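Local atomic coordinates of putative Phosphate (Eubacterium rectale, PDB entry 3DAO), a protein that probably acts as a phosphatase of the haloacid dehalogenase superfamily, hydrolysing phosphate esters whose identity is not established. Residues A[184-187]-A[188-192]; A[110-113]-A[114-117]; A[217-220]-A[221-225]; A[239-242]-A[243-247]; A[141-144]-A[145-149]. One frame throughout, in Å; residues are numbered along the deposited sequence.

Contact 1 (A[184-187]-A[188-192]); sequences VFIP and AWNKK
Phe185 and Trp189, one turn apart on the short helix 185-189, bring their rings together on the side of the helix that faces the six-stranded sheet, which in a haloacid dehalogenase-like hydrolase is probably part of the cap domain. This is the tight half of the contact. Trp189 touches with the CD1 corner of its indole, placed over the centre of the Phe185 ring, with CD1 3.7 Å from Phe185 CE2. The two planes meet obliquely, at 49°. Phe185 carries CG anti to its own nitrogen (chi1 -174°), which brings the ring to the indole. At the indole's edge, Trp189 CD1 also lies 3.1 Å from Phe185 O. Met113 and Val114 of helix 104-117 touch the Phe185 ring, as do Phe169 and Val171 of strand 168-172. With an alanine at Phe185, Trp189 CD1 would probably lose the face it rests on, and a gap would open toward Val114.

The helical frame holds both halves together. Val184, at the N-cap position, receives Ala188 N on its O at 2.9 Å. Ile186 O takes two donors: Asn190 N at 2.9 Å, nearly in line with the carbonyl, and Trp189 N from above the carbonyl plane. The looser, wetter side is that of the exposed Pro187, Asn190 and Lys191. Asn190, its chi1 of 69° putting CG between the backbone N and the carbonyl carbon, holds CG 3.1 Å from Ile186 O. Past it the chain turns round a water that donates to Pro187 O at 2.8 Å and accepts from Lys191 N at 2.9 Å.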
loop_
_atom_site.group_PDB
_atom_site.type_symbol
_atom_site.label_atom_id
_atom_site.label_comp_id
_atom_site.label_asym_id
_atom_site.label_seq_id
_atom_site.Cartn_x
_atom_site.Cartn_y
_atom_site.Cartn_z
ATOM N N VAL A 184 14.075 13.833 -17.604
ATOM C CA VAL A 184 14.411 12.530 -18.238
ATOM C C VAL A 184 13.843 11.280 -17.544
ATOM O O VAL A 184 13.262 10.406 -18.167
ATOM C CB VAL A 184 15.937 12.340 -18.346
ATOM C CG1 VAL A 184 16.293 10.962 -18.913
ATOM C CG2 VAL A 184 16.601 13.480 -19.185
ATOM N N PHE A 185 14.033 11.181 -16.235
ATOM C CA PHE A 185 13.634 9.959 -15.525
ATOM C C PHE A 185 12.161 9.570 -15.664
ATOM O O PHE A 185 11.842 8.431 -16.042
ATOM C CB PHE A 185 13.976 10.047 -14.026
ATOM C CG PHE A 185 13.722 8.779 -13.279
ATOM C CD1 PHE A 185 12.476 8.531 -12.718
ATOM C CD2 PHE A 185 14.706 7.847 -13.100
ATOM C CE1 PHE A 185 12.224 7.365 -12.023
ATOM C CE2 PHE A 185 14.443 6.672 -12.411
ATOM C CZ PHE A 185 13.201 6.437 -11.876
ATOM N N ILE A 186 11.292 10.533 -15.397
ATOM C CA ILE A 186 9.851 10.290 -15.466
ATOM C C ILE A 186 9.436 9.906 -16.905
ATOM O O ILE A 186 8.803 8.858 -17.109
ATOM C CB ILE A 186 9.040 11.461 -14.852
ATOM C CG1 ILE A 186 9.319 11.513 -13.337
ATOM C CG2 ILE A 186 7.546 11.297 -15.126
ATOM C CD1 ILE A 186 8.660 12.668 -12.569
ATOM N N PRO A 187 9.810 10.709 -17.909
ATOM C CA PRO A 187 9.361 10.215 -19.226
ATOM C C PRO A 187 10.039 8.940 -19.711
ATOM O O PRO A 187 9.480 8.209 -20.528
ATOM C CB PRO A 187 9.642 11.382 -20.159
ATOM C CG PRO A 187 10.654 12.247 -19.461
ATOM C CD PRO A 187 10.318 12.093 -17.988
ATOM N N ALA A 188 11.233 8.663 -19.210
ATOM C CA ALA A 188 11.934 7.474 -19.613
ATOM C C ALA A 188 11.323 6.206 -19.045
ATOM O O ALA A 188 11.537 5.143 -19.591
ATOM C CB ALA A 188 13.435 7.546 -19.265
ATOM N N TRP A 189 10.543 6.323 -17.978
ATOM C CA TRP A 189 10.057 5.116 -17.295
ATOM C C TRP A 189 8.557 5.019 -17.107
ATOM O O TRP A 189 8.048 3.959 -16.799
ATOM C CB TRP A 189 10.733 4.934 -15.909
ATOM C CG TRP A 189 12.174 4.724 -15.979
ATOM C CD1 TRP A 189 13.137 5.625 -15.691
ATOM C CD2 TRP A 189 12.853 3.539 -16.441
ATOM N NE1 TRP A 189 14.365 5.075 -15.909
ATOM C CE2 TRP A 189 14.224 3.795 -16.358
ATOM C CE3 TRP A 189 12.426 2.289 -16.915
ATOM C CZ2 TRP A 189 15.180 2.881 -16.758
ATOM C CZ3 TRP A 189 13.388 1.373 -17.286
ATOM C CH2 TRP A 189 14.741 1.670 -17.213
ATOM N N ASN A 190 7.864 6.124 -17.305
ATOM C CA ASN A 190 6.443 6.179 -16.957
ATOM C C ASN A 190 5.526 5.350 -17.844
ATOM O O ASN A 190 4.413 5.057 -17.447
ATOM C CB ASN A 190 5.960 7.604 -16.761
ATOM C CG ASN A 190 5.916 8.389 -18.017
ATOM O OD1 ASN A 190 6.210 7.884 -19.107
ATOM N ND2 ASN A 190 5.549 9.666 -17.883
ATOM N N LYS A 191 6.037 4.875 -18.966
ATOM C CA LYS A 191 5.241 3.979 -19.830
ATOM C C LYS A 191 5.612 2.524 -19.575
ATOM O O LYS A 191 4.948 1.609 -20.032
ATOM C CB LYS A 191 5.398 4.298 -21.324
ATOM C CG LYS A 191 4.682 5.557 -21.706
ATOM C CD LYS A 191 4.655 5.792 -23.176
ATOM N N LYS A 192 6.659 2.327 -18.796
ATOM C CA LYS A 192 7.216 1.018 -18.555
ATOM C C LYS A 192 7.069 0.565 -17.086
ATOM O O LYS A 192 7.380 -0.560 -16.722
ATOM C CB LYS A 192 8.709 1.022 -18.903
ATOM C CG LYS A 192 8.998 1.232 -20.385
ATOM C CD LYS A 192 10.410 0.791 -20.753
ATOM C CE LYS A 192 11.428 1.838 -20.498
ATOM N NZ LYS A 192 12.830 1.393 -20.916
HETATM O O HOH W 1 8.404 5.626 -20.384
#

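Contact 2 (A[110-113]-A[114-117]); sequences MCRM and VRDE
Arg112 and Arg115 run side by side off the outer flank of helix 104-117, pointing the same way. One face of the Arg115 guanidinium lies over Arg112 CA, and NH2 of Arg115 is 3.7 Å from Arg112 CG. The like charges do not meet directly; a water joins them, accepting from Arg112 NE at 2.7 Å and from Arg115 NH1 at 3.2 Å, and it sits in plane at the edge of each guanidinium.

Asp116 positions Arg115, and Arg112 is tied in through the water. Arg115 bends at chi3 (63°) and grips Asp116 side-on: NE reaches Asp116 OD1 at 2.9 Å, from above the carboxylate plane, and NH2 reaches OD2 of Asp116 at 2.9 Å on the syn side, though tilted well out of that plane. This two-point salt bridge fixes how the guanidinium is turned. Further round, Glu117 OE2 passes Met113 CG, a selenomethionine carbon, at 4.0 Å. Beneath the side chains, the N-H groups of Val114 to Glu117 bond the carbonyls four residues back.

Met110, Cys111 and Val114 point elsewhere, onto Phe169 of strand 168-172, while Met110 and Met113 meet Trp189. Charged outside and apolar inside, this is an amphipathic helix laid against the six-stranded sheet of what is probably the cap domain.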
loop_
_atom_site.group_PDB
_atom_site.type_symbol
_atom_site.label_atom_id
_atom_site.label_comp_id
_atom_site.label_asym_id
_atom_site.label_seq_id
_atom_site.Cartn_x
_atom_site.Cartn_y
_atom_site.Cartn_z
HETATM N N MSE A 110 16.733 1.765 -13.757
HETATM C CA MSE A 110 16.424 2.956 -12.937
HETATM C C MSE A 110 17.622 3.317 -12.067
HETATM O O MSE A 110 17.989 4.485 -11.967
HETATM C CB MSE A 110 15.193 2.745 -12.082
HETATM C CG MSE A 110 13.942 2.719 -12.903
HETATM SE SE MSE A 110 12.449 2.161 -11.819
HETATM C CE MSE A 110 10.980 2.596 -13.065
ATOM N N CYS A 111 18.199 2.312 -11.427
ATOM C CA CYS A 111 19.381 2.509 -10.568
ATOM C C CYS A 111 20.485 3.202 -11.365
ATOM O O CYS A 111 21.083 4.190 -10.944
ATOM C CB CYS A 111 19.952 1.179 -10.085
ATOM S SG CYS A 111 19.071 0.290 -8.753
ATOM N N ARG A 112 20.799 2.628 -12.528
ATOM C CA ARG A 112 21.901 3.177 -13.364
ATOM C C ARG A 112 21.655 4.579 -13.790
ATOM O O ARG A 112 22.566 5.432 -13.748
ATOM C CB ARG A 112 22.164 2.291 -14.586
ATOM C CG ARG A 112 22.653 0.960 -14.163
ATOM C CD ARG A 112 22.865 0.016 -15.326
ATOM N NE ARG A 112 23.314 -1.276 -14.829
ATOM C CZ ARG A 112 22.598 -2.387 -14.955
ATOM N NH1 ARG A 112 21.497 -2.402 -15.684
ATOM N NH2 ARG A 112 23.048 -3.496 -14.450
HETATM N N MSE A 113 20.398 4.862 -14.111
HETATM C CA MSE A 113 20.028 6.201 -14.552
HETATM C C MSE A 113 20.127 7.219 -13.418
HETATM O O MSE A 113 20.629 8.333 -13.613
HETATM C CB MSE A 113 18.647 6.244 -15.191
HETATM C CG MSE A 113 18.196 7.660 -15.503
HETATM SE SE MSE A 113 16.514 7.734 -16.476
HETATM C CE MSE A 113 17.047 6.962 -18.200
ATOM N N VAL A 114 19.660 6.842 -12.226
ATOM C CA VAL A 114 19.704 7.796 -11.115
ATOM C C VAL A 114 21.165 8.071 -10.754
ATOM O O VAL A 114 21.585 9.207 -10.588
ATOM C CB VAL A 114 18.878 7.326 -9.919
ATOM C CG1 VAL A 114 19.034 8.334 -8.722
ATOM C CG2 VAL A 114 17.400 7.182 -10.340
ATOM N N ARG A 115 21.944 7.006 -10.758
ATOM C CA ARG A 115 23.356 7.077 -10.399
ATOM C C ARG A 115 24.120 7.984 -11.344
ATOM O O ARG A 115 24.868 8.868 -10.926
ATOM C CB ARG A 115 23.946 5.670 -10.434
ATOM C CG ARG A 115 25.392 5.568 -10.051
ATOM C CD ARG A 115 25.931 4.179 -10.436
ATOM N NE ARG A 115 25.840 4.041 -11.892
ATOM C CZ ARG A 115 25.859 2.907 -12.583
ATOM N NH1 ARG A 115 25.946 1.767 -11.972
ATOM N NH2 ARG A 115 25.721 2.929 -13.911
ATOM N N ASP A 116 23.871 7.797 -12.633
ATOM C CA ASP A 116 24.631 8.496 -13.659
ATOM C C ASP A 116 24.107 9.847 -14.072
ATOM O O ASP A 116 24.898 10.733 -14.436
ATOM C CB ASP A 116 24.729 7.618 -14.920
ATOM C CG ASP A 116 25.517 6.330 -14.681
ATOM O OD1 ASP A 116 26.343 6.290 -13.728
ATOM O OD2 ASP A 116 25.328 5.366 -15.459
ATOM N N GLU A 117 22.788 9.988 -14.068
ATOM C CA GLU A 117 22.124 11.211 -14.527
ATOM C C GLU A 117 21.413 12.058 -13.489
ATOM O O GLU A 117 21.067 13.202 -13.763
ATOM C CB GLU A 117 21.151 10.888 -15.667
ATOM C CG GLU A 117 21.802 10.075 -16.767
ATOM C CD GLU A 117 20.949 10.035 -18.014
ATOM O OE1 GLU A 117 20.654 11.118 -18.548
ATOM O OE2 GLU A 117 20.600 8.925 -18.429
HETATM O O HOH W 2 25.382 -1.169 -13.029
#

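Contact 3 (A[217-220]-A[221-225]); sequences SYLI and DRFDL
Leu219 and Phe223 lie alongside each other and point the same way, just where helix 212-222 closes in a Schellman motif. Leu219 CD2 touches the ring at Phe223 CE2, 3.8 Å off, and Phe223 CD2 comes to 3.2 Å from Leu219 O. This pair looks inward: Leu81 of strand 81-84 touches both, and Val90 of strand 89-91 also meets Leu219. The helix thus covers one end of the eight-stranded sheet of the Rossmann-like core.

Beside it on the helix, Tyr218 and Arg222 form a second side-by-side pair, ring and guanidinium planes 22° apart. Both side chains leave CG anti to the main-chain nitrogen (chi1 166° for Tyr218) and run alongside each other, pointing the same way, across strand 96-99, whose Leu97 packs on both. Their ends draw close obliquely, Tyr218 OH lying 3.4 Å from Arg222 NH1.

The third pair, Ile220 and Leu225, is brought together by the motif itself. Asp224 is the C-prime residue, with a positive phi of 57° that turns the chain back on itself. Leu225 N can therefore bond Ile220 O at 2.9 Å, while Asp224 N bonds Asp221 O at 3.0 Å. The same turn sets Leu225 CB beside Ile220 CG2, 3.8 Å apart, the apolar contact across the end that commonly accompanies this motif. Asp221 is on the exposed side, and a water there is held twice, donating to Tyr218 O at 2.7 Å and to Asp221 OD2 at 2.7 Å.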
loop_
_atom_site.group_PDB
_atom_site.type_symbol
_atom_site.label_atom_id
_atom_site.label_comp_id
_atom_site.label_asym_id
_atom_site.label_seq_id
_atom_site.Cartn_x
_atom_site.Cartn_y
_atom_site.Cartn_z
ATOM N N SER A 217 -8.709 -7.071 -7.114
ATOM C CA SER A 217 -9.390 -7.814 -8.173
ATOM C C SER A 217 -8.892 -9.250 -8.255
ATOM O O SER A 217 -9.648 -10.174 -8.550
ATOM C CB SER A 217 -9.191 -7.126 -9.524
ATOM O OG SER A 217 -9.807 -5.867 -9.514
ATOM N N TYR A 218 -7.607 -9.414 -7.972
ATOM C CA TYR A 218 -6.974 -10.720 -7.937
ATOM C C TYR A 218 -7.680 -11.626 -6.926
ATOM O O TYR A 218 -8.008 -12.810 -7.218
ATOM C CB TYR A 218 -5.469 -10.620 -7.639
ATOM C CG TYR A 218 -4.883 -11.931 -7.266
ATOM C CD1 TYR A 218 -4.419 -12.812 -8.241
ATOM C CD2 TYR A 218 -4.861 -12.354 -5.941
ATOM C CE1 TYR A 218 -3.919 -14.037 -7.884
ATOM C CE2 TYR A 218 -4.373 -13.567 -5.586
ATOM C CZ TYR A 218 -3.911 -14.419 -6.561
ATOM O OH TYR A 218 -3.433 -15.631 -6.173
ATOM N N LEU A 219 -7.938 -11.052 -5.748
ATOM C CA LEU A 219 -8.629 -11.768 -4.682
ATOM C C LEU A 219 -10.084 -12.023 -5.020
ATOM O O LEU A 219 -10.594 -13.124 -4.776
ATOM C CB LEU A 219 -8.545 -11.058 -3.332
ATOM C CG LEU A 219 -7.237 -11.188 -2.569
ATOM C CD1 LEU A 219 -7.279 -10.374 -1.245
ATOM C CD2 LEU A 219 -6.868 -12.690 -2.339
ATOM N N ILE A 220 -10.746 -11.008 -5.568
ATOM C CA ILE A 220 -12.158 -11.125 -5.905
ATOM C C ILE A 220 -12.342 -12.297 -6.856
ATOM O O ILE A 220 -13.216 -13.153 -6.657
ATOM C CB ILE A 220 -12.730 -9.854 -6.517
ATOM C CG1 ILE A 220 -12.854 -8.771 -5.434
ATOM C CG2 ILE A 220 -14.107 -10.145 -7.104
ATOM C CD1 ILE A 220 -13.002 -7.343 -5.981
ATOM N N ASP A 221 -11.455 -12.361 -7.842
ATOM C CA ASP A 221 -11.492 -13.423 -8.840
ATOM C C ASP A 221 -11.188 -14.740 -8.198
ATOM O O ASP A 221 -11.813 -15.730 -8.507
ATOM C CB ASP A 221 -10.473 -13.221 -9.941
ATOM C CG ASP A 221 -10.357 -14.442 -10.846
ATOM O OD1 ASP A 221 -11.284 -14.626 -11.678
ATOM O OD2 ASP A 221 -9.355 -15.210 -10.721
ATOM N N ARG A 222 -10.182 -14.747 -7.329
ATOM C CA ARG A 222 -9.742 -15.985 -6.680
ATOM C C ARG A 222 -10.855 -16.655 -5.918
ATOM O O ARG A 222 -10.931 -17.883 -5.834
ATOM C CB ARG A 222 -8.604 -15.719 -5.689
ATOM C CG ARG A 222 -8.130 -16.967 -4.952
ATOM C CD ARG A 222 -6.875 -16.679 -4.191
ATOM N NE ARG A 222 -6.335 -17.822 -3.455
ATOM C CZ ARG A 222 -5.416 -18.656 -3.937
ATOM N NH1 ARG A 222 -4.941 -18.504 -5.161
ATOM N NH2 ARG A 222 -4.972 -19.652 -3.188
ATOM N N PHE A 223 -11.696 -15.836 -5.324
ATOM C CA PHE A 223 -12.787 -16.362 -4.488
ATOM C C PHE A 223 -14.099 -16.454 -5.219
ATOM O O PHE A 223 -15.148 -16.661 -4.606
ATOM C CB PHE A 223 -12.906 -15.582 -3.192
ATOM C CG PHE A 223 -11.713 -15.739 -2.325
ATOM C CD1 PHE A 223 -11.407 -16.973 -1.800
ATOM C CD2 PHE A 223 -10.892 -14.680 -2.049
ATOM C CE1 PHE A 223 -10.301 -17.146 -1.013
ATOM C CE2 PHE A 223 -9.794 -14.844 -1.240
ATOM C CZ PHE A 223 -9.489 -16.077 -0.734
ATOM N N ASP A 224 -13.997 -16.286 -6.530
ATOM C CA ASP A 224 -15.116 -16.427 -7.474
ATOM C C ASP A 224 -16.253 -15.501 -7.120
ATOM O O ASP A 224 -17.425 -15.890 -7.081
ATOM C CB ASP A 224 -15.621 -17.878 -7.494
ATOM C CG ASP A 224 -14.552 -18.860 -7.967
ATOM O OD1 ASP A 224 -13.883 -18.554 -8.977
ATOM O OD2 ASP A 224 -14.377 -19.924 -7.321
ATOM N N LEU A 225 -15.875 -14.277 -6.803
ATOM C CA LEU A 225 -16.822 -13.247 -6.464
ATOM C C LEU A 225 -16.857 -12.239 -7.564
ATOM O O LEU A 225 -16.072 -12.282 -8.517
ATOM C CB LEU A 225 -16.418 -12.508 -5.179
ATOM C CG LEU A 225 -16.270 -13.302 -3.892
ATOM C CD1 LEU A 225 -15.832 -12.329 -2.788
ATOM C CD2 LEU A 225 -17.580 -14.017 -3.526
HETATM O O HOH W 3 -7.218 -14.573 -9.127
#

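Contact 4 (A[239-242]-A[243-247]); sequences DIEM and LQNAG
Leu243, Gln244, Asn245 and Ala246 each send their N-H back four residues, to the carbonyls of Asp239, Ile240, Glu241 and Met242, in regular helical turns that stop at Ala246. Leu243 folds over the start of this run: chi1 of -64° sets CG 3.1 Å from Asp239 O, with CD1 4.0 Å from Asp239 CB. Next to it, the flat amide of Gln244 crosses Ile240 obliquely, NE2 lying 3.6 Å from Ile240 CG2. On the outer flank Asn245 ND2 sits 3.6 Å from Glu241 CG, and the two polar ends share a water that donates to Glu241 OE2 at 2.6 Å and accepts from Asn245 ND2 at 2.8 Å. Cut back to an alanine, Leu243 would probably leave a gap between Asp239 CB and Val259 of helix 257-262.

The Asp239 carboxylate turns away from the helix to a salt bridge with Lys212 and to the backbone N-H groups of Asp235 and Asn236, near Asp27 of the presumed catalytic DxD motif. Helix 240-245 is the crossover of the beta-alpha-beta unit between strands 230-234 and 248-252; Met242 and Ala246 rest on Cys232, while Trp213 of helix 212-222 covers Met242 and Asn245.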
loop_
_atom_site.group_PDB
_atom_site.type_symbol
_atom_site.label_atom_id
_atom_site.label_comp_id
_atom_site.label_asym_id
_atom_site.label_seq_id
_atom_site.Cartn_x
_atom_site.Cartn_y
_atom_site.Cartn_z
ATOM N N ASP A 239 -7.602 5.498 -3.442
ATOM C CA ASP A 239 -8.675 4.536 -3.114
ATOM C C ASP A 239 -9.849 4.693 -4.047
ATOM O O ASP A 239 -10.809 3.933 -4.008
ATOM C CB ASP A 239 -9.206 4.787 -1.690
ATOM C CG ASP A 239 -8.228 4.374 -0.620
ATOM O OD1 ASP A 239 -7.565 3.322 -0.764
ATOM O OD2 ASP A 239 -8.121 5.105 0.376
ATOM N N ILE A 240 -9.763 5.697 -4.901
ATOM C CA ILE A 240 -10.904 6.030 -5.765
ATOM C C ILE A 240 -11.384 4.877 -6.660
ATOM O O ILE A 240 -12.579 4.609 -6.782
ATOM C CB ILE A 240 -10.651 7.328 -6.578
ATOM C CG1 ILE A 240 -10.846 8.527 -5.648
ATOM C CG2 ILE A 240 -11.584 7.415 -7.783
ATOM C CD1 ILE A 240 -10.479 9.918 -6.248
ATOM N N GLU A 241 -10.447 4.197 -7.286
ATOM C CA GLU A 241 -10.817 3.109 -8.200
ATOM C C GLU A 241 -11.571 2.007 -7.440
ATOM O O GLU A 241 -12.616 1.534 -7.897
ATOM C CB GLU A 241 -9.571 2.559 -8.917
ATOM C CG GLU A 241 -9.903 1.485 -9.921
ATOM C CD GLU A 241 -8.704 1.003 -10.727
ATOM O OE1 GLU A 241 -7.561 1.012 -10.185
ATOM O OE2 GLU A 241 -8.944 0.610 -11.903
HETATM N N MSE A 242 -11.088 1.640 -6.255
HETATM C CA MSE A 242 -11.763 0.559 -5.497
HETATM C C MSE A 242 -13.119 1.055 -4.990
HETATM O O MSE A 242 -14.119 0.331 -5.016
HETATM C CB MSE A 242 -10.877 -0.087 -4.394
HETATM C CG MSE A 242 -10.620 0.670 -3.188
HETATM SE SE MSE A 242 -9.615 -0.522 -1.997
HETATM C CE MSE A 242 -9.521 0.621 -0.408
ATOM N N LEU A 243 -13.165 2.315 -4.581
ATOM C CA LEU A 243 -14.443 2.883 -4.076
ATOM C C LEU A 243 -15.489 2.896 -5.195
ATOM O O LEU A 243 -16.669 2.667 -4.992
ATOM C CB LEU A 243 -14.236 4.283 -3.493
ATOM C CG LEU A 243 -13.341 4.411 -2.253
ATOM C CD1 LEU A 243 -13.052 5.902 -1.915
ATOM C CD2 LEU A 243 -13.922 3.681 -1.039
ATOM N N GLN A 244 -15.040 3.180 -6.400
ATOM C CA GLN A 244 -15.939 3.223 -7.580
ATOM C C GLN A 244 -16.391 1.884 -8.066
ATOM O O GLN A 244 -17.533 1.709 -8.499
ATOM C CB GLN A 244 -15.257 3.896 -8.773
ATOM C CG GLN A 244 -15.060 5.375 -8.574
ATOM C CD GLN A 244 -14.361 6.044 -9.748
ATOM O OE1 GLN A 244 -13.655 5.407 -10.533
ATOM N NE2 GLN A 244 -14.524 7.336 -9.842
ATOM N N ASN A 245 -15.496 0.916 -7.987
ATOM C CA ASN A 245 -15.769 -0.412 -8.552
ATOM C C ASN A 245 -16.511 -1.362 -7.610
ATOM O O ASN A 245 -17.177 -2.304 -8.064
ATOM C CB ASN A 245 -14.470 -1.066 -9.030
ATOM C CG ASN A 245 -13.885 -0.376 -10.247
ATOM O OD1 ASN A 245 -14.541 0.464 -10.859
ATOM N ND2 ASN A 245 -12.659 -0.731 -10.603
ATOM N N ALA A 246 -16.351 -1.132 -6.316
ATOM C CA ALA A 246 -17.011 -1.951 -5.272
ATOM C C ALA A 246 -18.524 -1.683 -5.291
ATOM O O ALA A 246 -18.957 -0.549 -5.474
ATOM C CB ALA A 246 -16.437 -1.638 -3.885
ATOM N N GLY A 247 -19.311 -2.731 -5.099
ATOM C CA GLY A 247 -20.780 -2.619 -5.098
ATOM C C GLY A 247 -21.264 -1.595 -4.092
ATOM O O GLY A 247 -22.249 -0.871 -4.323
HETATM O O HOH W 4 -11.328 0.180 -12.920
#

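Contact 5 (A[141-144]-A[145-149]); sequences FHLL and RDSYG
Tyr148 and Leu143 supply the apolar part of the contact, at the end of helix 139-146. Leu143 CG stands over one face of the ring in a CH-pi contact, 4.1 Å from the Tyr148 centroid, and its CD2 lies 3.6 Å from Tyr148 CZ. Leu144 joins obliquely, CD2 to Tyr148 CD2 at 3.6 Å.

The ionic group sits further back. Arg145, bent at chi3 (72°), holds Asp146 side-on, NE to OD1 of Asp146 at 3.0 Å and NH2 to Asp146 OD2 at 2.8 Å. The guanidinium stands almost upright to the Phe141 ring, 84° between planes, and brings Arg145 NH1 in at the ring's edge, 3.6 Å from Phe141 CE2. His142 runs alongside; a water donates to Asp146 OD2 at 2.5 Å and makes only a weak contact with His142 ND1.

Among backbone bonds, Leu143 O takes both Ser147 N, from above its carbonyl plane, and Tyr148 N, almost straight on at 2.9 Å; Gly149 then leaves the helix with positive phi.

Phe141 and Leu144 reach Met152 of strand 152-154, so the helix keeps an apolar underside within its beta-alpha-beta unit. On the exposed side Arg145 and Asp146 probably offset much of each other's charge, and their two-point salt bridge probably fixes how the guanidinium is turned against the Phe141 edge.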
loop_
_atom_site.group_PDB
_atom_site.type_symbol
_atom_site.label_atom_id
_atom_site.label_comp_id
_atom_site.label_asym_id
_atom_site.label_seq_id
_atom_site.Cartn_x
_atom_site.Cartn_y
_atom_site.Cartn_z
ATOM N N PHE A 141 18.352 7.718 5.620
ATOM C CA PHE A 141 18.519 6.298 5.961
ATOM C C PHE A 141 18.192 6.116 7.442
ATOM O O PHE A 141 17.472 5.229 7.855
ATOM C CB PHE A 141 19.935 5.834 5.752
ATOM C CG PHE A 141 20.137 4.386 6.090
ATOM C CD1 PHE A 141 19.918 3.400 5.128
ATOM C CD2 PHE A 141 20.520 4.011 7.358
ATOM C CE1 PHE A 141 20.101 2.065 5.437
ATOM C CE2 PHE A 141 20.696 2.691 7.660
ATOM C CZ PHE A 141 20.478 1.724 6.714
ATOM N N HIS A 142 18.782 6.965 8.251
ATOM C CA HIS A 142 18.474 6.946 9.702
ATOM C C HIS A 142 17.024 7.183 10.041
ATOM O O HIS A 142 16.518 6.557 10.977
ATOM C CB HIS A 142 19.404 7.879 10.489
ATOM C CG HIS A 142 20.801 7.349 10.555
ATOM N ND1 HIS A 142 21.166 6.350 11.427
ATOM C CD2 HIS A 142 21.907 7.646 9.838
ATOM C CE1 HIS A 142 22.435 6.044 11.237
ATOM N NE2 HIS A 142 22.916 6.822 10.286
ATOM N N LEU A 143 16.349 8.062 9.297
ATOM C CA LEU A 143 14.946 8.344 9.549
ATOM C C LEU A 143 14.111 7.086 9.261
ATOM O O LEU A 143 13.227 6.684 10.035
ATOM C CB LEU A 143 14.427 9.504 8.712
ATOM C CG LEU A 143 12.972 9.944 8.939
ATOM C CD1 LEU A 143 12.789 10.693 10.284
ATOM C CD2 LEU A 143 12.516 10.776 7.755
ATOM N N LEU A 144 14.407 6.483 8.132
ATOM C CA LEU A 144 13.664 5.292 7.683
ATOM C C LEU A 144 13.824 4.146 8.654
ATOM O O LEU A 144 12.860 3.506 9.027
ATOM C CB LEU A 144 14.158 4.831 6.301
ATOM C CG LEU A 144 13.899 5.804 5.181
ATOM C CD1 LEU A 144 14.485 5.267 3.830
ATOM C CD2 LEU A 144 12.442 6.136 5.103
ATOM N N ARG A 145 15.054 3.922 9.093
ATOM C CA ARG A 145 15.345 2.774 9.969
ATOM C C ARG A 145 14.942 3.017 11.407
ATOM O O ARG A 145 14.286 2.177 12.028
ATOM C CB ARG A 145 16.845 2.409 9.956
ATOM C CG ARG A 145 17.164 1.093 10.705
ATOM C CD ARG A 145 18.669 0.803 10.754
ATOM N NE ARG A 145 19.276 1.745 11.673
ATOM C CZ ARG A 145 20.563 2.053 11.766
ATOM N NH1 ARG A 145 21.476 1.500 10.991
ATOM N NH2 ARG A 145 20.923 2.964 12.650
ATOM N N ASP A 146 15.272 4.199 11.911
ATOM C CA ASP A 146 15.143 4.440 13.343
ATOM C C ASP A 146 13.951 5.245 13.797
ATOM O O ASP A 146 13.651 5.281 15.008
ATOM C CB ASP A 146 16.455 5.004 13.879
ATOM C CG ASP A 146 17.594 4.034 13.745
ATOM O OD1 ASP A 146 17.341 2.820 13.678
ATOM O OD2 ASP A 146 18.757 4.478 13.698
ATOM N N SER A 147 13.279 5.914 12.871
ATOM C CA SER A 147 12.022 6.568 13.222
ATOM C C SER A 147 10.851 5.840 12.602
ATOM O O SER A 147 9.824 5.667 13.232
ATOM C CB SER A 147 11.967 8.048 12.845
ATOM O OG SER A 147 12.897 8.825 13.610
ATOM N N TYR A 148 11.001 5.369 11.373
ATOM C CA TYR A 148 9.887 4.714 10.706
ATOM C C TYR A 148 9.896 3.205 10.952
ATOM O O TYR A 148 8.911 2.519 10.679
ATOM C CB TYR A 148 9.838 5.039 9.211
ATOM C CG TYR A 148 9.702 6.501 8.846
ATOM C CD1 TYR A 148 9.224 7.430 9.747
ATOM C CD2 TYR A 148 9.913 6.922 7.546
ATOM C CE1 TYR A 148 9.066 8.757 9.387
ATOM C CE2 TYR A 148 9.744 8.252 7.175
ATOM C CZ TYR A 148 9.317 9.160 8.102
ATOM O OH TYR A 148 9.138 10.496 7.709
ATOM N N GLY A 149 11.011 2.701 11.426
ATOM C CA GLY A 149 11.138 1.286 11.807
ATOM C C GLY A 149 11.187 0.333 10.618
ATOM O O GLY A 149 10.828 -0.835 10.719
HETATM O O HOH W 5 19.390 6.870 14.252
#

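Contacts 1, 2 and 5 belong to the part built on the six-stranded sheet, contacts 3 and 4 to the eight-stranded core. Contacts 1 and 2 touch directly, Trp189 NE1 meeting Met113 SE at 3.5 Å, so their helices share one apolar interface. Contact 5 stands apart, its nearest atoms about 14 Å from contact 2. Contacts 3 and 4 come within about 6 Å, with Trp213 of helix 212-222 reaching toward 239-247. All five are partly buried, contact 4 the most and contacts 3 and 5 the least. Contacts 2 and 5 both dress the outer face with a neighbouring arginine-aspartate bridge; contact 1 buries aromatics, contact 3 closes a helix with apolar contacts that are only partly covered, and contact 4 alone lies beside the presumed catalytic aspartates.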